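Local coordinates for protein CT253 (Chlamydia trachomatis serovar L2, PDB 6UXC) that is of unknown function but is probably a lipoprotein made with a signal sequence, and here holds a bound sodium ion, at residues A22-F27 against T87-A92; L37-Q42 against T164-M169; R51-S56 against E176-V181; I114-R119 against Q171-E176. One frame throughout, in Å; residues are numbered along the deposited sequence.

Contact 1. Residues A22-F27 against T87-A92; sequences AMLPVF and TQLLPA
A22 and A92 bring the two backbones together, with their CA atoms 5.5 Å apart. A22 and M23 belong to strand 19-28 of the mixed five-stranded sheet. T87-L89 is the end of a 3-10 segment in the loop that leads into strand 94-105. Beyond it L89-A92 forms a type VI turn, with a cis peptide before P91. A92 N donates to L89 O at 3.0 Å, which closes the turn and leaves L89 and A92 both directed at the strand. No hydrogen bond crosses between the segments, so the junction rests on van der Waals packing, including A92 CB against the backbone N of A22 at 3.5 Å.

A22 CB is the hub. It meets A92 CB at 3.6 Å and L89 CD2 at 3.9 Å. L24 joins from farther along the chain, its side chain crossing that of L89 at about a right angle. CG of L24 lies anti to the carbonyl carbon (chi1 -54°), and the CD2 branch makes its contact.

Around the cluster, H64 and F74 touch L89, and A71 of helix 68-72 touches L24. Backbone hydrogen bonds of A22 with F94 and V96 pair strand 19-28 with strand 94-105, which the loop enters just after A92. L89 uses one methyl for both partners: its CD2 also lies 3.7 Å from L24 CD2.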
# COMPACT_ATOMS: atom_id res chain seq x y z
N ALA A 22 9.59 -2.93 -6.67
CA ALA A 22 8.57 -2.33 -7.52
C ALA A 22 7.30 -2.27 -6.68
O ALA A 22 6.96 -3.27 -6.04
CB ALA A 22 8.33 -3.17 -8.76
N MET A 23 6.61 -1.13 -6.67
CA MET A 23 5.31 -1.05 -6.00
C MET A 23 4.20 -1.08 -7.04
O MET A 23 4.18 -0.25 -7.97
CB MET A 23 5.16 0.22 -5.16
CG MET A 23 3.89 0.22 -4.22
SD MET A 23 3.55 1.94 -3.81
CE MET A 23 2.74 2.51 -5.32
N LEU A 24 3.28 -2.02 -6.89
CA LEU A 24 2.08 -2.00 -7.72
C LEU A 24 1.13 -0.91 -7.25
O LEU A 24 1.06 -0.60 -6.06
CB LEU A 24 1.36 -3.33 -7.64
CG LEU A 24 2.22 -4.56 -7.97
CD1 LEU A 24 1.42 -5.84 -7.86
CD2 LEU A 24 2.86 -4.42 -9.37
N PRO A 25 0.34 -0.35 -8.15
CA PRO A 25 -0.77 0.49 -7.70
C PRO A 25 -1.59 -0.25 -6.65
O PRO A 25 -1.87 -1.44 -6.77
CB PRO A 25 -1.58 0.72 -8.98
CG PRO A 25 -0.58 0.55 -10.09
CD PRO A 25 0.36 -0.52 -9.62
N VAL A 26 -2.00 0.50 -5.63
CA VAL A 26 -2.80 -0.10 -4.58
C VAL A 26 -4.14 -0.60 -5.15
O VAL A 26 -4.84 0.09 -5.91
CB VAL A 26 -2.97 0.90 -3.43
CG1 VAL A 26 -4.06 0.42 -2.42
CG2 VAL A 26 -1.61 1.15 -2.75
N PHE A 27 -4.49 -1.80 -4.75
CA PHE A 27 -5.69 -2.49 -5.20
C PHE A 27 -6.83 -2.23 -4.21
O PHE A 27 -6.62 -2.29 -3.00
CB PHE A 27 -5.38 -3.99 -5.28
CG PHE A 27 -6.38 -4.82 -6.00
CD1 PHE A 27 -6.69 -4.57 -7.32
CD2 PHE A 27 -6.97 -5.91 -5.37
CE1 PHE A 27 -7.60 -5.39 -8.01
CE2 PHE A 27 -7.87 -6.74 -6.04
CZ PHE A 27 -8.18 -6.47 -7.36
N THR A 87 8.05 -10.38 -15.88
CA THR A 87 9.21 -9.67 -16.42
C THR A 87 8.99 -8.16 -16.50
O THR A 87 9.96 -7.40 -16.48
CB THR A 87 9.54 -10.19 -17.81
OG1 THR A 87 8.42 -10.00 -18.68
CG2 THR A 87 9.91 -11.67 -17.73
N GLN A 88 7.74 -7.71 -16.58
CA GLN A 88 7.47 -6.27 -16.63
C GLN A 88 7.84 -5.56 -15.34
O GLN A 88 7.94 -4.32 -15.33
CB GLN A 88 6.00 -6.02 -16.94
CG GLN A 88 5.63 -6.29 -18.38
CD GLN A 88 4.16 -6.13 -18.64
OE1 GLN A 88 3.45 -5.41 -17.92
NE2 GLN A 88 3.67 -6.83 -19.64
N LEU A 89 8.10 -6.30 -14.26
CA LEU A 89 8.52 -5.69 -13.01
C LEU A 89 10.01 -5.78 -12.78
O LEU A 89 10.53 -5.17 -11.84
CB LEU A 89 7.77 -6.35 -11.86
CG LEU A 89 6.28 -6.00 -12.07
CD1 LEU A 89 5.39 -7.06 -11.58
CD2 LEU A 89 5.93 -4.63 -11.49
N LEU A 90 10.74 -6.48 -13.63
CA LEU A 90 12.17 -6.38 -13.58
C LEU A 90 12.54 -4.94 -13.95
O LEU A 90 11.82 -4.31 -14.74
CB LEU A 90 12.79 -7.34 -14.56
CG LEU A 90 12.46 -8.82 -14.28
CD1 LEU A 90 13.02 -9.72 -15.37
CD2 LEU A 90 13.00 -9.26 -12.91
N PRO A 91 13.63 -4.40 -13.39
CA PRO A 91 14.69 -5.08 -12.62
C PRO A 91 14.48 -5.12 -11.11
O PRO A 91 15.46 -5.32 -10.37
CB PRO A 91 15.92 -4.23 -12.93
CG PRO A 91 15.33 -2.83 -13.01
CD PRO A 91 14.01 -3.00 -13.71
N ALA A 92 13.25 -4.95 -10.67
CA ALA A 92 12.99 -5.15 -9.26
C ALA A 92 13.31 -6.60 -8.87
O ALA A 92 13.17 -7.54 -9.66
CB ALA A 92 11.55 -4.83 -8.91

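Contact 2. Residues L37-Q42 against T164-M169; sequences LPWNLQ and TPMGLM
L37 starts the contact by reaching toward M166, the two side chains meeting tip to tip. Its CD2 lies 4.1 Å from M166 CE, and CD1 is almost as close. The same CD1 also rests over one face of the W39 ring, toward the rim. L37 therefore touches both the indole and the methionine methyl.

After P38 the chain reaches W39. Two atoms of its six-membered ring make the contact: CZ2 lies 3.7 Å from M166 SD, and CH2 is next. The sulfur approaches obliquely, 4.9 Å from the centroid of that ring and 72° off its normal. The indole NE1, on the adjoining five-membered ring, donates to E44 OE1 in helix 41-55. F161 meets the W39 ring edge-to-face.

N40 is the N-cap of helix 41-55, and its OD1 accepts from A43 N. L41 then begins the helix and is buried against I100 and Q103 of strand 94-105.

M166 comes from the first turn of helix 165-184. Its side chain is extended through chi2 and bends at chi3 (-53°), which places CE beside L37 while SD stays by the ring. That turn is capped by T164, whose OG1 accepts from G167 N at 3.1 Å. Two N-capped helix starts thus come together here, joined by a Met-aromatic contact between M166 and W39.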
# COMPACT_ATOMS: atom_id res chain seq x y z
N LEU A 37 -15.82 11.24 -0.64
CA LEU A 37 -14.51 11.83 -0.48
C LEU A 37 -14.11 12.59 -1.73
O LEU A 37 -14.31 12.11 -2.84
CB LEU A 37 -13.46 10.76 -0.21
CG LEU A 37 -13.22 10.37 1.23
CD1 LEU A 37 -11.95 9.57 1.28
CD2 LEU A 37 -13.15 11.59 2.16
N PRO A 38 -13.51 13.78 -1.56
CA PRO A 38 -13.03 14.53 -2.72
C PRO A 38 -11.72 14.03 -3.30
O PRO A 38 -11.13 14.72 -4.14
CB PRO A 38 -12.88 15.95 -2.15
CG PRO A 38 -12.54 15.74 -0.73
CD PRO A 38 -13.33 14.52 -0.30
N TRP A 39 -11.25 12.86 -2.90
CA TRP A 39 -10.09 12.27 -3.53
C TRP A 39 -10.28 10.76 -3.57
O TRP A 39 -11.16 10.21 -2.91
CB TRP A 39 -8.77 12.64 -2.81
CG TRP A 39 -8.53 11.92 -1.49
CD1 TRP A 39 -7.84 10.75 -1.29
CD2 TRP A 39 -8.99 12.34 -0.20
NE1 TRP A 39 -7.86 10.42 0.06
CE2 TRP A 39 -8.54 11.38 0.74
CE3 TRP A 39 -9.72 13.43 0.26
CZ2 TRP A 39 -8.82 11.48 2.12
CZ3 TRP A 39 -9.99 13.53 1.62
CH2 TRP A 39 -9.54 12.55 2.53
N ASN A 40 -9.44 10.11 -4.35
CA ASN A 40 -9.48 8.66 -4.53
C ASN A 40 -8.58 7.98 -3.50
O ASN A 40 -7.38 8.24 -3.46
CB ASN A 40 -9.02 8.33 -5.95
CG ASN A 40 -9.01 6.86 -6.22
OD1 ASN A 40 -7.96 6.24 -6.28
ND2 ASN A 40 -10.20 6.29 -6.40
N LEU A 41 -9.17 7.12 -2.67
CA LEU A 41 -8.39 6.49 -1.60
C LEU A 41 -7.24 5.67 -2.16
O LEU A 41 -6.11 5.74 -1.66
CB LEU A 41 -9.32 5.61 -0.77
CG LEU A 41 -8.96 5.33 0.67
CD1 LEU A 41 -8.87 6.62 1.55
CD2 LEU A 41 -9.99 4.38 1.21
N GLN A 42 -7.49 4.88 -3.22
CA GLN A 42 -6.41 4.13 -3.86
C GLN A 42 -5.27 5.04 -4.28
O GLN A 42 -4.09 4.69 -4.12
CB GLN A 42 -6.92 3.38 -5.09
CG GLN A 42 -7.60 2.09 -4.80
N THR A 164 -6.66 15.24 11.14
CA THR A 164 -8.00 14.69 11.17
C THR A 164 -7.96 13.23 11.60
O THR A 164 -6.90 12.60 11.56
CB THR A 164 -8.64 14.77 9.79
OG1 THR A 164 -7.93 13.90 8.90
CG2 THR A 164 -8.62 16.21 9.29
N PRO A 165 -9.10 12.67 12.01
CA PRO A 165 -9.07 11.28 12.44
C PRO A 165 -8.62 10.35 11.33
O PRO A 165 -7.82 9.43 11.56
CB PRO A 165 -10.53 11.03 12.88
CG PRO A 165 -10.96 12.36 13.40
CD PRO A 165 -10.36 13.33 12.38
N MET A 166 -9.08 10.59 10.11
CA MET A 166 -8.67 9.72 9.02
C MET A 166 -7.17 9.87 8.75
O MET A 166 -6.50 8.89 8.47
CB MET A 166 -9.45 10.05 7.75
CG MET A 166 -9.16 9.05 6.63
SD MET A 166 -9.83 9.52 5.05
CE MET A 166 -11.56 9.80 5.43
N GLY A 167 -6.66 11.10 8.79
CA GLY A 167 -5.27 11.34 8.44
C GLY A 167 -4.32 10.77 9.47
O GLY A 167 -3.27 10.21 9.13
N LEU A 168 -4.68 10.89 10.75
CA LEU A 168 -3.90 10.27 11.82
C LEU A 168 -3.84 8.76 11.63
O LEU A 168 -2.78 8.14 11.74
CB LEU A 168 -4.54 10.62 13.16
CG LEU A 168 -4.42 12.08 13.61
CD1 LEU A 168 -5.40 12.43 14.74
CD2 LEU A 168 -3.00 12.34 14.07
N MET A 169 -5.00 8.17 11.34
CA MET A 169 -5.10 6.73 11.13
C MET A 169 -4.26 6.31 9.93
O MET A 169 -3.46 5.36 10.02
CB MET A 169 -6.57 6.35 10.95
CG MET A 169 -6.86 4.87 10.89
SD MET A 169 -6.88 4.26 9.20
CE MET A 169 -8.42 4.98 8.59

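Contact 3. Residues R51-S56 against E176-V181; sequences RRLHSS and EIVARV. With NA (sodium ion), chain C.
V178 packs against R52 and L53 where helix 41-55 and helix 165-184 cross. The axes of the two short segments approach to 10.1 Å at a crossing angle of -44°. The tight part centres on one methyl. V178 CG2 presses on R52 CB at 3.6 Å and also touches L53 CD2. The valine has CG1 anti to the backbone N (chi1 171°), which leaves CG2 beside that N and facing R52. L53 CD2 touches both V178 methyls. It also reaches V181 CG1 at 4.3 Å, a looser touch.

The flanks are looser and more open to solvent: R52, E176 and R180 are partly exposed. Of the R52 side chain it is CB that makes the contact. The chain runs extended from CG to NE and leads away, and NH1 forms a salt bridge with E48. On the far flank of helix 165-184, R180 NH1 pairs with E176 OE1 at 3.1 Å, while R180 NE is bridged to E136.

The end of helix 41-55 holds the sodium ion. The carbonyl oxygens of L53 and H54 bind it, S56 O lies 2.2 Å from the sodium, and L59 O adds a further ligand. Two waters complete the six ligands. S56 OG is hydrogen-bonded to K58 N and to E182 OE2, so the turn after the helix is also linked to helix 165-184.

Both helices meet the sheet. L53 touches M23 of strand 19-28. From helix 165-184, I177 and V181 touch strand 113-124, V181 also meets L59 of strand 59-61, and E176, I177 and R180 lie against strand 131-143.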
# COMPACT_ATOMS: atom_id res chain seq x y z
N ARG A 51 5.88 7.22 -1.73
CA ARG A 51 6.79 8.22 -1.20
C ARG A 51 7.66 7.64 -0.08
O ARG A 51 8.84 7.98 0.06
CB ARG A 51 6.02 9.44 -0.68
CG ARG A 51 5.54 10.37 -1.77
CD ARG A 51 4.72 11.51 -1.18
NE ARG A 51 4.20 12.40 -2.21
CZ ARG A 51 4.86 13.44 -2.71
NH1 ARG A 51 6.08 13.73 -2.28
NH2 ARG A 51 4.30 14.20 -3.63
N ARG A 52 7.08 6.78 0.75
CA ARG A 52 7.82 6.22 1.87
C ARG A 52 8.80 5.13 1.44
O ARG A 52 9.85 4.96 2.09
CB ARG A 52 6.84 5.69 2.91
CG ARG A 52 6.17 6.82 3.71
CD ARG A 52 5.07 6.28 4.62
NE ARG A 52 4.53 7.32 5.49
CZ ARG A 52 3.64 8.24 5.10
NH1 ARG A 52 3.19 8.25 3.84
NH2 ARG A 52 3.21 9.15 5.97
N LEU A 53 8.47 4.36 0.41
CA LEU A 53 9.44 3.39 -0.10
C LEU A 53 10.58 4.13 -0.76
O LEU A 53 11.75 3.73 -0.65
CB LEU A 53 8.76 2.44 -1.07
CG LEU A 53 7.66 1.54 -0.52
CD1 LEU A 53 7.00 0.78 -1.68
CD2 LEU A 53 8.23 0.57 0.46
N HIS A 54 10.26 5.24 -1.44
CA HIS A 54 11.29 6.11 -2.03
C HIS A 54 12.19 6.69 -0.94
O HIS A 54 13.43 6.59 -1.01
CB HIS A 54 10.60 7.22 -2.84
CG HIS A 54 11.53 8.19 -3.46
ND1 HIS A 54 11.18 9.49 -3.72
CD2 HIS A 54 12.82 8.07 -3.85
CE1 HIS A 54 12.20 10.13 -4.26
NE2 HIS A 54 13.22 9.29 -4.34
N SER A 55 11.60 7.25 0.12
CA SER A 55 12.40 7.84 1.19
C SER A 55 13.22 6.80 1.94
O SER A 55 14.28 7.12 2.49
CB SER A 55 11.50 8.59 2.16
OG SER A 55 10.82 9.64 1.50
N SER A 56 12.73 5.56 2.01
CA SER A 56 13.49 4.53 2.70
C SER A 56 14.89 4.41 2.11
O SER A 56 15.07 4.25 0.90
CB SER A 56 12.79 3.18 2.60
OG SER A 56 13.64 2.15 3.10
N GLU A 176 3.40 1.63 9.28
CA GLU A 176 3.51 0.21 9.59
C GLU A 176 3.70 -0.62 8.33
O GLU A 176 4.46 -1.60 8.33
CB GLU A 176 2.28 -0.31 10.34
CG GLU A 176 2.46 -1.77 10.80
CD GLU A 176 1.35 -2.31 11.72
OE1 GLU A 176 1.69 -3.01 12.71
OE2 GLU A 176 0.17 -2.08 11.47
N ILE A 177 3.01 -0.25 7.25
CA ILE A 177 3.13 -1.00 6.01
C ILE A 177 4.59 -0.99 5.56
O ILE A 177 5.17 -2.04 5.23
CB ILE A 177 2.21 -0.41 4.94
CG1 ILE A 177 0.73 -0.74 5.23
CG2 ILE A 177 2.61 -0.92 3.58
CD1 ILE A 177 -0.24 0.10 4.41
N VAL A 178 5.20 0.19 5.54
CA VAL A 178 6.56 0.27 5.02
C VAL A 178 7.55 -0.37 5.98
O VAL A 178 8.51 -1.01 5.53
CB VAL A 178 6.92 1.72 4.70
CG1 VAL A 178 8.39 1.85 4.37
CG2 VAL A 178 6.10 2.21 3.52
N ALA A 179 7.32 -0.29 7.29
CA ALA A 179 8.23 -0.94 8.23
C ALA A 179 8.23 -2.45 8.02
O ALA A 179 9.29 -3.09 8.08
CB ALA A 179 7.83 -0.62 9.68
N ARG A 180 7.04 -3.03 7.78
CA ARG A 180 6.95 -4.46 7.53
C ARG A 180 7.60 -4.85 6.21
O ARG A 180 8.32 -5.86 6.15
CB ARG A 180 5.48 -4.89 7.53
CG ARG A 180 4.83 -4.77 8.89
CD ARG A 180 5.43 -5.75 9.89
NE ARG A 180 4.37 -6.33 10.70
CZ ARG A 180 3.86 -5.75 11.78
NH1 ARG A 180 4.32 -4.57 12.20
NH2 ARG A 180 2.88 -6.35 12.45
N VAL A 181 7.36 -4.07 5.16
CA VAL A 181 7.99 -4.37 3.88
C VAL A 181 9.50 -4.34 4.03
O VAL A 181 10.21 -5.22 3.53
CB VAL A 181 7.51 -3.38 2.80
CG1 VAL A 181 8.33 -3.58 1.50
CG2 VAL A 181 6.02 -3.62 2.53
NA NA C . 14.12 4.21 -1.14
O HOH W 1 14.15 4.58 -3.72
O HOH W 2 16.30 5.18 -2.00

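Contact 4. Residues I114-R119 against Q171-E176; sequences ISASVR and QRLFRE
L173 sets one methyl, CD2, against two residues of strand 113-124, as part of a helix packed on the face of a beta sheet. A116 CB and V118 CG2 each lie 3.9 Å from L173 CD2. All three residues are buried, and no hydrogen bond joins the segments.

The leucine conformation explains the reach. CG is anti to the backbone N (chi1 -175°), so the side chain extends from the helix toward the strand. The second torsion (chi2 56°) then brings CD2 up to both the alanine and the valine. V118 has CG1 anti to its N (chi1 172°), and CG2 beside that N is the branch that touches the leucine. The V118 and L173 side chains meet at a slant. A116 offers just its CB, which points at the helix. The backbones stay well apart, with the CA atoms of A116 and L173 separated by 8.2 Å.

Residues A116 and V118 project from the same sheet face, and S117 between them points away from the helix. Strand 113-124 lies between antiparallel strands 94-105 and 131-143. Helix 165-184 packs on this face, with M169 also touching A116. Helix 41-55 adjoins it: F45 touches V118 and meets F174 edge-to-face.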
# COMPACT_ATOMS: atom_id res chain seq x y z
N ILE A 114 -12.92 5.64 12.81
CA ILE A 114 -12.68 5.34 11.41
C ILE A 114 -11.48 4.42 11.35
O ILE A 114 -10.49 4.62 12.07
CB ILE A 114 -12.48 6.61 10.57
CG1 ILE A 114 -12.33 6.25 9.09
CG2 ILE A 114 -11.27 7.42 11.05
CD1 ILE A 114 -12.44 7.42 8.19
N SER A 115 -11.58 3.37 10.55
CA SER A 115 -10.53 2.36 10.50
C SER A 115 -10.32 1.92 9.06
O SER A 115 -11.22 2.04 8.21
CB SER A 115 -10.88 1.14 11.36
OG SER A 115 -12.04 0.51 10.84
N ALA A 116 -9.14 1.37 8.81
CA ALA A 116 -8.81 0.81 7.52
C ALA A 116 -7.96 -0.44 7.72
O ALA A 116 -7.25 -0.58 8.71
CB ALA A 116 -8.06 1.79 6.62
N SER A 117 -8.08 -1.35 6.77
CA SER A 117 -7.42 -2.64 6.82
C SER A 117 -6.77 -2.88 5.47
O SER A 117 -7.42 -2.70 4.44
CB SER A 117 -8.44 -3.75 7.14
OG SER A 117 -7.84 -5.02 7.19
N VAL A 118 -5.50 -3.28 5.48
CA VAL A 118 -4.73 -3.46 4.24
C VAL A 118 -4.05 -4.82 4.26
O VAL A 118 -3.34 -5.15 5.22
CB VAL A 118 -3.68 -2.36 4.05
CG1 VAL A 118 -2.77 -2.68 2.86
CG2 VAL A 118 -4.36 -1.01 3.91
N ARG A 119 -4.23 -5.61 3.18
CA ARG A 119 -3.45 -6.82 3.00
C ARG A 119 -2.17 -6.48 2.24
O ARG A 119 -2.22 -6.01 1.09
CB ARG A 119 -4.20 -7.94 2.28
CG ARG A 119 -3.34 -9.20 2.20
CD ARG A 119 -4.02 -10.34 1.48
NE ARG A 119 -5.23 -10.75 2.14
CZ ARG A 119 -6.46 -10.61 1.64
NH1 ARG A 119 -6.67 -10.06 0.45
NH2 ARG A 119 -7.48 -11.02 2.36
N GLN A 171 -1.68 7.82 8.55
CA GLN A 171 -0.25 8.00 8.79
C GLN A 171 0.33 6.80 9.53
O GLN A 171 1.37 6.26 9.15
CB GLN A 171 -0.05 9.30 9.57
CG GLN A 171 1.38 9.75 9.68
CD GLN A 171 1.49 11.02 10.48
OE1 GLN A 171 0.93 11.13 11.57
NE2 GLN A 171 2.19 12.01 9.94
N ARG A 172 -0.36 6.33 10.57
CA ARG A 172 0.17 5.20 11.33
C ARG A 172 0.18 3.95 10.47
O ARG A 172 1.14 3.16 10.52
CB ARG A 172 -0.64 4.98 12.61
CG ARG A 172 -0.38 6.00 13.71
CD ARG A 172 -0.78 5.46 15.09
NE ARG A 172 -2.13 4.92 15.03
CZ ARG A 172 -3.23 5.66 15.15
NH1 ARG A 172 -3.14 6.97 15.39
NH2 ARG A 172 -4.43 5.08 15.07
N LEU A 173 -0.87 3.75 9.68
CA LEU A 173 -0.96 2.58 8.82
C LEU A 173 0.13 2.60 7.75
O LEU A 173 0.77 1.57 7.49
CB LEU A 173 -2.35 2.54 8.19
CG LEU A 173 -2.71 1.33 7.34
CD1 LEU A 173 -2.53 0.02 8.08
CD2 LEU A 173 -4.15 1.50 6.86
N PHE A 174 0.37 3.75 7.10
CA PHE A 174 1.41 3.81 6.08
C PHE A 174 2.77 3.51 6.70
O PHE A 174 3.59 2.80 6.11
CB PHE A 174 1.47 5.18 5.41
CG PHE A 174 0.21 5.59 4.71
CD1 PHE A 174 -0.59 4.68 4.08
CD2 PHE A 174 -0.15 6.92 4.67
CE1 PHE A 174 -1.75 5.08 3.43
CE2 PHE A 174 -1.31 7.32 4.02
CZ PHE A 174 -2.09 6.40 3.41
N ARG A 175 3.02 4.06 7.89
CA ARG A 175 4.28 3.80 8.57
C ARG A 175 4.46 2.31 8.84
O ARG A 175 5.55 1.77 8.60
CB ARG A 175 4.34 4.57 9.88
CG ARG A 175 4.53 6.06 9.74
CD ARG A 175 4.45 6.65 11.12
NE ARG A 175 4.50 8.10 11.14
CZ ARG A 175 3.80 8.86 11.97
NH1 ARG A 175 2.95 8.32 12.83
NH2 ARG A 175 3.92 10.18 11.92
N GLU A 176 3.40 1.63 9.28
CA GLU A 176 3.51 0.21 9.59
C GLU A 176 3.70 -0.62 8.33
O GLU A 176 4.46 -1.60 8.33
CB GLU A 176 2.28 -0.31 10.34
CG GLU A 176 2.46 -1.77 10.80
CD GLU A 176 1.35 -2.31 11.72
OE1 GLU A 176 1.69 -3.01 12.71
OE2 GLU A 176 0.17 -2.08 11.47

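Overall arrangement
From the N terminus, strand 19-28 enters contact 1, which closes a loop when the chain returns at 87-92 before strand 94-105. The loop before helix 41-55 opens contact 2, and the helix itself contact 3. Both close only on the C-terminal helix 165-184, so both cross contact 1. They also cross each other. Contact 4 opens later, on strand 113-124, and is nested within contact 3 while crossing contact 2. Contacts 3 and 4 share E176. Contacts 2, 3 and 4 tie helix 165-184 to that earlier loop, to helix 41-55 and to strand 113-124. Contact 1 closes before contact 4 opens and lies on the opposite side of the chain's centre from contacts 2 and 4.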